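Local coordinates for protein Non-reducing end alpha-L-arabinofuranosidase BoGH43B (Bacteroides ovatus, PDB 5JOZ) that removes terminal non-reducing alpha-L-arabinofuranosyl residues from the side branches of xyloglucan, turning its 'S' units into 'X' units, at residues P178-I183 and Y187-A192; F378-E383 and G408-M413. All coordinates share one frame; numbering follows the deposited sequence.

Contact 1: residues P178-I183 and Y187-A192; sequences PHFYKI and YYIMSA
One face of the Y187 ring carries the aliphatic chain of K182, whose CD sits 3.8 Å from the ring centroid and almost straight above it. The lysine chain gets there by bending at chi2 (56°) and again at chi4, which turns NZ down to Y187 OH in a weak hydrogen bond; that hydroxyl also makes a weak bond to D133. F180 meets Y187 differently: the planes lie only 12° apart but are slid so far that the rings barely overlap, and the touch is made by F180 CZ, 3.4 Å from Y187 CD2. At the edge of the F180 ring, in its plane, lies I189 CG1. On the face that carries Y188, the ring is met at its edge by I183 O, 3.5 Å from Y188 CE1, while I183 CB packs against the same carbon. The methyl of M190 comes to the rim of the Y181 ring, with CE 3.7 Å from Y181 OH; the kink at chi3 (69°) brings it round. Y181 OH itself is held by D240 and L241, and Y188 OH by G281. Between the two side-chain layers, four nearly straight backbone bonds pair H179 with M190 and Y181 with Y188, the shortest running 2.7 Å from Y188 N to Y181 O. F180 with I189 and K182 with Y187 are the non-hydrogen-bonded pairs. P178, beside I189, lies close to D126, thought to tune the acidity of the probable proton donor E176, two residues earlier. This is an antiparallel beta hairpin, the first two strands of a four-stranded blade in the five-bladed beta-propeller of family 43 glycosidases, and its first strand begins at E176.

Contact 2: residues F378-E383 and G408-M413; sequences FIPKVE and GQRVAM
R410 reaches across to the backbone of F378 and grips a single carbonyl oxygen with two nitrogens of its guanidinium, side-on. The bond from R410 NE to F378 O is 3.2 Å long, and R410 NH2 reaches the same oxygen at equal length. Neither is straight, with N-H...O angles of 144° and 141°, as expected when two donors converge on one acceptor. Both come from the same face of the carbonyl: NE is tilted modestly from its plane, whereas NH2 stands well above it. Two more N-H groups are used outside the two segments, one of NH1 on P431 O and the other of NH2 on G434 O, so the buried head is tied to three carbonyl oxygens. All this belongs to the C-terminal concanavalin A-like domain, where strand 409-418 lies in one sheet and the loop 378-383 follows strand 370-377 of another. With CG anti to the backbone N (chi1 -169°) and the chain extended as far as NE, R410 spans the gap between strand and loop. P380 backs this stem, its CD 4.0 Å from R410 CG and the two side chains crossing at about a right angle. I379 CD1 lies over one face of the guanidinium, toward its rim, 4.1 Å from NE. A leucine here in place of the arginine would probably leave the carbonyls of F378, P431 and G434 without this shared donor and weaken the hold of strand 409-418 on F378. Further along the loop, I379 O accepts from N494 ND2, and K381 N is taken up by E385. E383 ties the end of its segment to N407 and R406, its OE2 bound to N407 N and its carbonyl oxygen to R406 NH1.

How the contacts relate
From the N terminus the chain first builds the propeller of the family 43 domain, where contact 1 closes a tight hairpin: three residues separate its segments, within a single blade. The chain then finishes the propeller and enters the concanavalin A-like domain. There contact 2 closes a longer loop, 24 residues rich in strand, and ties the segment after strand 370-377 to strand 409-418. The two contacts stand in series, neither nested nor crossed. They lie on opposite sides of the chain's centre, with their own centres 57 Å apart and nearest atoms about 40 Å apart, and each lies within its own domain.

Contact 1: residues P178-I183 and Y187-A192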
ATOM      1  N   PRO A 178     -13.369  -9.323  -8.151  1.00 30.70           N
ATOM      2  CA  PRO A 178     -13.540 -10.474  -9.034  1.00 29.62           C
ATOM      3  C   PRO A 178     -12.403 -10.611 -10.030  1.00 29.23           C
ATOM      4  O   PRO A 178     -11.981  -9.613 -10.617  1.00 28.81           O
ATOM      5  CB  PRO A 178     -14.844 -10.159  -9.763  1.00 33.34           C
ATOM      6  CG  PRO A 178     -14.853  -8.677  -9.843  1.00 32.95           C
ATOM      7  CD  PRO A 178     -14.280  -8.226  -8.530  1.00 32.46           C
ATOM      8  N   HIS A 179     -11.901 -11.830 -10.198  1.00 26.25           N
ATOM      9  CA  HIS A 179     -10.950 -12.141 -11.262  1.00 28.33           C
ATOM     10  C   HIS A 179     -11.518 -13.246 -12.125  1.00 28.40           C
ATOM     11  O   HIS A 179     -12.256 -14.101 -11.640  1.00 24.01           O
ATOM     12  CB  HIS A 179      -9.596 -12.574 -10.704  1.00 27.20           C
ATOM     13  CG  HIS A 179      -8.927 -11.512  -9.902  1.00 32.29           C
ATOM     14  ND1 HIS A 179      -8.617 -10.271 -10.419  1.00 27.92           N
ATOM     15  CD2 HIS A 179      -8.539 -11.492  -8.608  1.00 29.05           C
ATOM     16  CE1 HIS A 179      -8.042  -9.543  -9.477  1.00 30.01           C
ATOM     17  NE2 HIS A 179      -7.987 -10.259  -8.369  1.00 26.81           N
ATOM     18  N   PHE A 180     -11.110 -13.225 -13.389  1.00 27.14           N
ATOM     19  CA  PHE A 180     -11.605 -14.099 -14.415  1.00 30.02           C
ATOM     20  C   PHE A 180     -10.460 -15.023 -14.836  1.00 31.62           C
ATOM     21  O   PHE A 180      -9.383 -14.543 -15.175  1.00 32.39           O
ATOM     22  CB  PHE A 180     -12.075 -13.227 -15.593  1.00 34.99           C
ATOM     23  CG  PHE A 180     -12.912 -13.956 -16.602  1.00 30.73           C
ATOM     24  CD1 PHE A 180     -14.079 -14.593 -16.220  1.00 33.20           C
ATOM     25  CD2 PHE A 180     -12.539 -13.990 -17.941  1.00 34.82           C
ATOM     26  CE1 PHE A 180     -14.853 -15.265 -17.149  1.00 34.09           C
ATOM     27  CE2 PHE A 180     -13.308 -14.658 -18.874  1.00 35.26           C
ATOM     28  CZ  PHE A 180     -14.469 -15.300 -18.474  1.00 35.73           C
ATOM     29  N   TYR A 181     -10.679 -16.337 -14.791  1.00 28.87           N
ATOM     30  CA  TYR A 181      -9.675 -17.307 -15.250  1.00 30.71           C
ATOM     31  C   TYR A 181     -10.302 -18.369 -16.145  1.00 30.77           C
ATOM     32  O   TYR A 181     -11.436 -18.790 -15.919  1.00 31.84           O
ATOM     33  CB  TYR A 181      -8.981 -18.003 -14.074  1.00 30.19           C
ATOM     34  CG  TYR A 181      -8.480 -17.083 -12.988  1.00 27.45           C
ATOM     35  CD1 TYR A 181      -7.427 -16.211 -13.219  1.00 29.77           C
ATOM     36  CD2 TYR A 181      -9.067 -17.085 -11.727  1.00 32.58           C
ATOM     37  CE1 TYR A 181      -6.966 -15.363 -12.223  1.00 31.59           C
ATOM     38  CE2 TYR A 181      -8.615 -16.251 -10.722  1.00 36.83           C
ATOM     39  CZ  TYR A 181      -7.561 -15.390 -10.972  1.00 33.79           C
ATOM     40  OH  TYR A 181      -7.112 -14.569  -9.966  1.00 31.08           O
ATOM     41  N   LYS A 182      -9.562 -18.792 -17.166  1.00 31.26           N
ATOM     42  CA  LYS A 182      -9.967 -19.919 -17.997  1.00 32.73           C
ATOM     43  C   LYS A 182      -9.022 -21.020 -17.621  1.00 30.34           C
ATOM     44  O   LYS A 182      -7.865 -20.993 -18.028  1.00 32.19           O
ATOM     45  CB  LYS A 182      -9.864 -19.585 -19.489  1.00 33.52           C
ATOM     46  CG  LYS A 182     -10.022 -20.764 -20.448  1.00 38.51           C
ATOM     47  CD  LYS A 182     -11.325 -21.527 -20.242  1.00 48.88           C
ATOM     48  CE  LYS A 182     -11.562 -22.555 -21.339  1.00 52.50           C
ATOM     49  NZ  LYS A 182     -11.593 -21.936 -22.695  1.00 58.03           N
ATOM     50  N   ILE A 183      -9.511 -21.973 -16.834  1.00 26.36           N
ATOM     51  CA  ILE A 183      -8.692 -23.080 -16.345  1.00 28.40           C
ATOM     52  C   ILE A 183      -9.386 -24.376 -16.740  1.00 31.29           C
ATOM     53  O   ILE A 183     -10.525 -24.626 -16.307  1.00 27.43           O
ATOM     54  CB  ILE A 183      -8.553 -23.061 -14.806  1.00 27.10           C
ATOM     55  CG1 ILE A 183      -7.958 -21.733 -14.319  1.00 29.73           C
ATOM     56  CG2 ILE A 183      -7.722 -24.249 -14.330  1.00 28.03           C
ATOM     57  CD1 ILE A 183      -8.226 -21.442 -12.855  1.00 29.34           C
ATOM     58  N   TYR A 187     -14.623 -21.496 -17.221  1.00 31.17           N
ATOM     59  CA  TYR A 187     -14.294 -20.109 -16.905  1.00 30.54           C
ATOM     60  C   TYR A 187     -14.673 -19.907 -15.447  1.00 27.86           C
ATOM     61  O   TYR A 187     -15.767 -20.296 -15.050  1.00 24.66           O
ATOM     62  CB  TYR A 187     -15.082 -19.134 -17.780  1.00 31.96           C
ATOM     63  CG  TYR A 187     -14.706 -19.208 -19.232  1.00 33.06           C
ATOM     64  CD1 TYR A 187     -15.343 -20.099 -20.096  1.00 34.14           C
ATOM     65  CD2 TYR A 187     -13.697 -18.405 -19.743  1.00 33.68           C
ATOM     66  CE1 TYR A 187     -14.988 -20.173 -21.436  1.00 35.25           C
ATOM     67  CE2 TYR A 187     -13.337 -18.466 -21.076  1.00 34.22           C
ATOM     68  CZ  TYR A 187     -13.988 -19.351 -21.917  1.00 34.34           C
ATOM     69  OH  TYR A 187     -13.611 -19.415 -23.226  1.00 30.93           O
ATOM     70  N   TYR A 188     -13.767 -19.316 -14.661  1.00 26.14           N
ATOM     71  CA  TYR A 188     -13.960 -19.128 -13.230  1.00 25.53           C
ATOM     72  C   TYR A 188     -13.976 -17.662 -12.888  1.00 24.29           C
ATOM     73  O   TYR A 188     -13.152 -16.899 -13.387  1.00 26.05           O
ATOM     74  CB  TYR A 188     -12.820 -19.758 -12.428  1.00 28.63           C
ATOM     75  CG  TYR A 188     -12.782 -21.258 -12.417  1.00 26.61           C
ATOM     76  CD1 TYR A 188     -12.177 -21.962 -13.449  1.00 29.60           C
ATOM     77  CD2 TYR A 188     -13.304 -21.981 -11.349  1.00 27.05           C
ATOM     78  CE1 TYR A 188     -12.111 -23.342 -13.429  1.00 26.05           C
ATOM     79  CE2 TYR A 188     -13.243 -23.361 -11.324  1.00 26.47           C
ATOM     80  CZ  TYR A 188     -12.648 -24.034 -12.369  1.00 26.77           C
ATOM     81  OH  TYR A 188     -12.593 -25.398 -12.366  1.00 28.86           O
ATOM     82  N   ILE A 189     -14.901 -17.287 -12.013  1.00 24.82           N
ATOM     83  CA  ILE A 189     -14.946 -15.977 -11.388  1.00 24.71           C
ATOM     84  C   ILE A 189     -14.677 -16.212  -9.907  1.00 24.71           C
ATOM     85  O   ILE A 189     -15.489 -16.823  -9.214  1.00 23.30           O
ATOM     86  CB  ILE A 189     -16.312 -15.279 -11.582  1.00 26.46           C
ATOM     87  CG1 ILE A 189     -16.480 -14.878 -13.049  1.00 30.88           C
ATOM     88  CG2 ILE A 189     -16.429 -14.042 -10.684  1.00 26.32           C
ATOM     89  CD1 ILE A 189     -17.866 -14.377 -13.407  1.00 28.89           C
ATOM     90  N   MET A 190     -13.522 -15.737  -9.443  1.00 27.11           N
ATOM     91  CA  MET A 190     -13.130 -15.825  -8.042  1.00 24.99           C
ATOM     92  C   MET A 190     -13.271 -14.417  -7.489  1.00 26.45           C
ATOM     93  O   MET A 190     -12.872 -13.452  -8.133  1.00 24.50           O
ATOM     94  CB  MET A 190     -11.687 -16.318  -7.936  1.00 27.40           C
ATOM     95  CG  MET A 190     -11.229 -16.678  -6.520  1.00 30.40           C
ATOM     96  SD  MET A 190      -9.482 -17.144  -6.419  1.00 29.62           S
ATOM     97  CE  MET A 190      -8.690 -15.574  -6.764  1.00 33.39           C
ATOM     98  N   SER A 191     -13.836 -14.290  -6.300  1.00 26.33           N
ATOM     99  CA  SER A 191     -14.156 -12.969  -5.764  1.00 26.92           C
ATOM    100  C   SER A 191     -14.117 -12.957  -4.241  1.00 25.68           C
ATOM    101  O   SER A 191     -13.995 -13.998  -3.599  1.00 26.16           O
ATOM    102  CB  SER A 191     -15.541 -12.551  -6.269  1.00 27.03           C
ATOM    103  OG  SER A 191     -16.516 -13.495  -5.861  1.00 23.82           O
ATOM    104  N   ALA A 192     -14.228 -11.759  -3.689  1.00 26.03           N
ATOM    105  CA  ALA A 192     -14.197 -11.524  -2.256  1.00 31.51           C
ATOM    106  C   ALA A 192     -15.579 -11.094  -1.764  1.00 32.71           C
ATOM    107  O   ALA A 192     -16.309 -10.427  -2.493  1.00 32.00           O
ATOM    108  CB  ALA A 192     -13.161 -10.453  -1.939  1.00 34.07           C
TER

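Contact 2: residues F378-E383 and G408-M413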
ATOM      1  N   PHE A 378      17.675  22.150  11.156  1.00 25.45           N
ATOM      2  CA  PHE A 378      16.520  23.030  10.963  1.00 24.74           C
ATOM      3  C   PHE A 378      16.478  24.167  11.964  1.00 22.23           C
ATOM      4  O   PHE A 378      16.314  23.936  13.159  1.00 19.41           O
ATOM      5  CB  PHE A 378      15.193  22.249  11.016  1.00 24.27           C
ATOM      6  CG  PHE A 378      13.981  23.116  10.777  1.00 24.22           C
ATOM      7  CD1 PHE A 378      13.846  23.828   9.587  1.00 24.89           C
ATOM      8  CD2 PHE A 378      12.985  23.248  11.744  1.00 24.03           C
ATOM      9  CE1 PHE A 378      12.739  24.648   9.365  1.00 25.66           C
ATOM     10  CE2 PHE A 378      11.879  24.063  11.526  1.00 21.60           C
ATOM     11  CZ  PHE A 378      11.754  24.756  10.339  1.00 22.60           C
ATOM     12  N   ILE A 379      16.606  25.395  11.458  1.00 25.97           N
ATOM     13  CA  ILE A 379      16.498  26.601  12.274  1.00 29.68           C
ATOM     14  C   ILE A 379      15.145  27.253  11.995  1.00 31.52           C
ATOM     15  O   ILE A 379      14.955  27.828  10.921  1.00 33.55           O
ATOM     16  CB  ILE A 379      17.630  27.614  11.954  1.00 30.61           C
ATOM     17  CG1 ILE A 379      19.010  26.966  12.120  1.00 32.79           C
ATOM     18  CG2 ILE A 379      17.490  28.865  12.822  1.00 30.85           C
ATOM     19  CD1 ILE A 379      19.310  26.428  13.513  1.00 35.44           C
ATOM     20  N   PRO A 380      14.189  27.144  12.941  1.00 33.07           N
ATOM     21  CA  PRO A 380      12.932  27.877  12.777  1.00 32.84           C
ATOM     22  C   PRO A 380      13.097  29.317  13.242  1.00 32.27           C
ATOM     23  O   PRO A 380      13.783  29.556  14.226  1.00 30.43           O
ATOM     24  CB  PRO A 380      11.966  27.124  13.686  1.00 33.33           C
ATOM     25  CG  PRO A 380      12.821  26.554  14.761  1.00 34.50           C
ATOM     26  CD  PRO A 380      14.185  26.318  14.164  1.00 35.84           C
ATOM     27  N   LYS A 381      12.481  30.259  12.537  1.00 33.86           N
ATOM     28  CA  LYS A 381      12.578  31.680  12.887  1.00 41.69           C
ATOM     29  C   LYS A 381      11.324  32.230  13.591  1.00 41.17           C
ATOM     30  O   LYS A 381      11.404  33.295  14.190  1.00 39.29           O
ATOM     31  CB  LYS A 381      12.918  32.526  11.648  1.00 37.75           C
ATOM     32  N   VAL A 382      10.190  31.520  13.530  1.00 40.18           N
ATOM     33  CA  VAL A 382       8.945  31.953  14.204  1.00 43.77           C
ATOM     34  C   VAL A 382       8.057  30.740  14.560  1.00 42.34           C
ATOM     35  O   VAL A 382       8.228  29.661  13.988  1.00 42.58           O
ATOM     36  CB  VAL A 382       8.213  33.030  13.356  1.00 55.38           C
ATOM     37  CG1 VAL A 382       7.660  32.451  12.052  1.00 56.33           C
ATOM     38  CG2 VAL A 382       7.138  33.762  14.162  1.00 63.98           C
ATOM     39  N   GLU A 383       7.125  30.910  15.503  1.00 38.08           N
ATOM     40  CA  GLU A 383       6.432  29.770  16.153  1.00 37.03           C
ATOM     41  C   GLU A 383       5.676  28.805  15.209  1.00 36.50           C
ATOM     42  O   GLU A 383       5.614  27.615  15.493  1.00 28.97           O
ATOM     43  CB  GLU A 383       5.519  30.251  17.308  1.00 39.43           C
ATOM     44  CG  GLU A 383       6.273  31.051  18.388  1.00 47.10           C
ATOM     45  CD  GLU A 383       5.689  30.976  19.804  1.00 49.29           C
ATOM     46  OE1 GLU A 383       4.537  30.516  19.990  1.00 46.34           O
ATOM     47  OE2 GLU A 383       6.401  31.403  20.749  1.00 42.89           O
ATOM     48  N   GLY A 408      10.731  32.180  22.061  1.00 36.94           N
ATOM     49  CA  GLY A 408      12.125  32.522  21.755  1.00 37.80           C
ATOM     50  C   GLY A 408      13.162  31.449  22.044  1.00 36.84           C
ATOM     51  O   GLY A 408      14.356  31.749  22.100  1.00 42.13           O
ATOM     52  N   GLN A 409      12.715  30.208  22.246  1.00 36.11           N
ATOM     53  CA  GLN A 409      13.606  29.067  22.418  1.00 33.77           C
ATOM     54  C   GLN A 409      13.309  28.060  21.309  1.00 33.10           C
ATOM     55  O   GLN A 409      12.155  27.808  20.959  1.00 30.15           O
ATOM     56  CB  GLN A 409      13.403  28.406  23.774  1.00 33.32           C
ATOM     57  CG  GLN A 409      13.801  29.259  24.974  1.00 35.98           C
ATOM     58  CD  GLN A 409      13.671  28.516  26.304  1.00 34.59           C
ATOM     59  OE1 GLN A 409      12.896  27.570  26.436  1.00 38.91           O
ATOM     60  NE2 GLN A 409      14.438  28.944  27.294  1.00 40.07           N
ATOM     61  N   ARG A 410      14.367  27.499  20.754  1.00 30.39           N
ATOM     62  CA  ARG A 410      14.247  26.432  19.795  1.00 31.35           C
ATOM     63  C   ARG A 410      14.005  25.180  20.599  1.00 29.40           C
ATOM     64  O   ARG A 410      14.692  24.953  21.593  1.00 32.91           O
ATOM     65  CB  ARG A 410      15.535  26.323  19.011  1.00 30.24           C
ATOM     66  CG  ARG A 410      15.466  25.414  17.802  1.00 33.11           C
ATOM     67  CD  ARG A 410      16.819  25.491  17.125  1.00 34.83           C
ATOM     68  NE  ARG A 410      17.070  24.382  16.228  1.00 35.28           N
ATOM     69  CZ  ARG A 410      18.051  23.491  16.331  1.00 32.10           C
ATOM     70  NH1 ARG A 410      18.939  23.520  17.314  1.00 31.18           N
ATOM     71  NH2 ARG A 410      18.137  22.546  15.409  1.00 35.31           N
ATOM     72  N   VAL A 411      13.030  24.375  20.183  1.00 27.85           N
ATOM     73  CA  VAL A 411      12.589  23.222  20.973  1.00 28.76           C
ATOM     74  C   VAL A 411      12.335  21.990  20.108  1.00 29.70           C
ATOM     75  O   VAL A 411      12.095  22.100  18.902  1.00 27.77           O
ATOM     76  CB  VAL A 411      11.293  23.535  21.765  1.00 29.02           C
ATOM     77  CG1 VAL A 411      11.471  24.770  22.638  1.00 34.51           C
ATOM     78  CG2 VAL A 411      10.092  23.731  20.838  1.00 31.75           C
ATOM     79  N   ALA A 412      12.371  20.828  20.751  1.00 30.23           N
ATOM     80  CA  ALA A 412      11.871  19.592  20.171  1.00 31.05           C
ATOM     81  C   ALA A 412      10.487  19.354  20.757  1.00 33.54           C
ATOM     82  O   ALA A 412      10.293  19.514  21.959  1.00 36.91           O
ATOM     83  CB  ALA A 412      12.793  18.440  20.497  1.00 29.03           C
ATOM     84  N   MET A 413       9.536  18.986  19.904  1.00 33.87           N
ATOM     85  CA  MET A 413       8.135  18.872  20.273  1.00 36.68           C
ATOM     86  C   MET A 413       7.575  17.533  19.786  1.00 37.95           C
ATOM     87  O   MET A 413       7.726  17.198  18.619  1.00 36.44           O
ATOM     88  CB  MET A 413       7.342  20.035  19.651  1.00 38.71           C
ATOM     89  CG  MET A 413       5.829  19.972  19.845  1.00 39.02           C
ATOM     90  SD  MET A 413       4.917  21.430  19.280  1.00 43.93           S
ATOM     91  CE  MET A 413       5.259  21.399  17.520  1.00 47.34           C
TER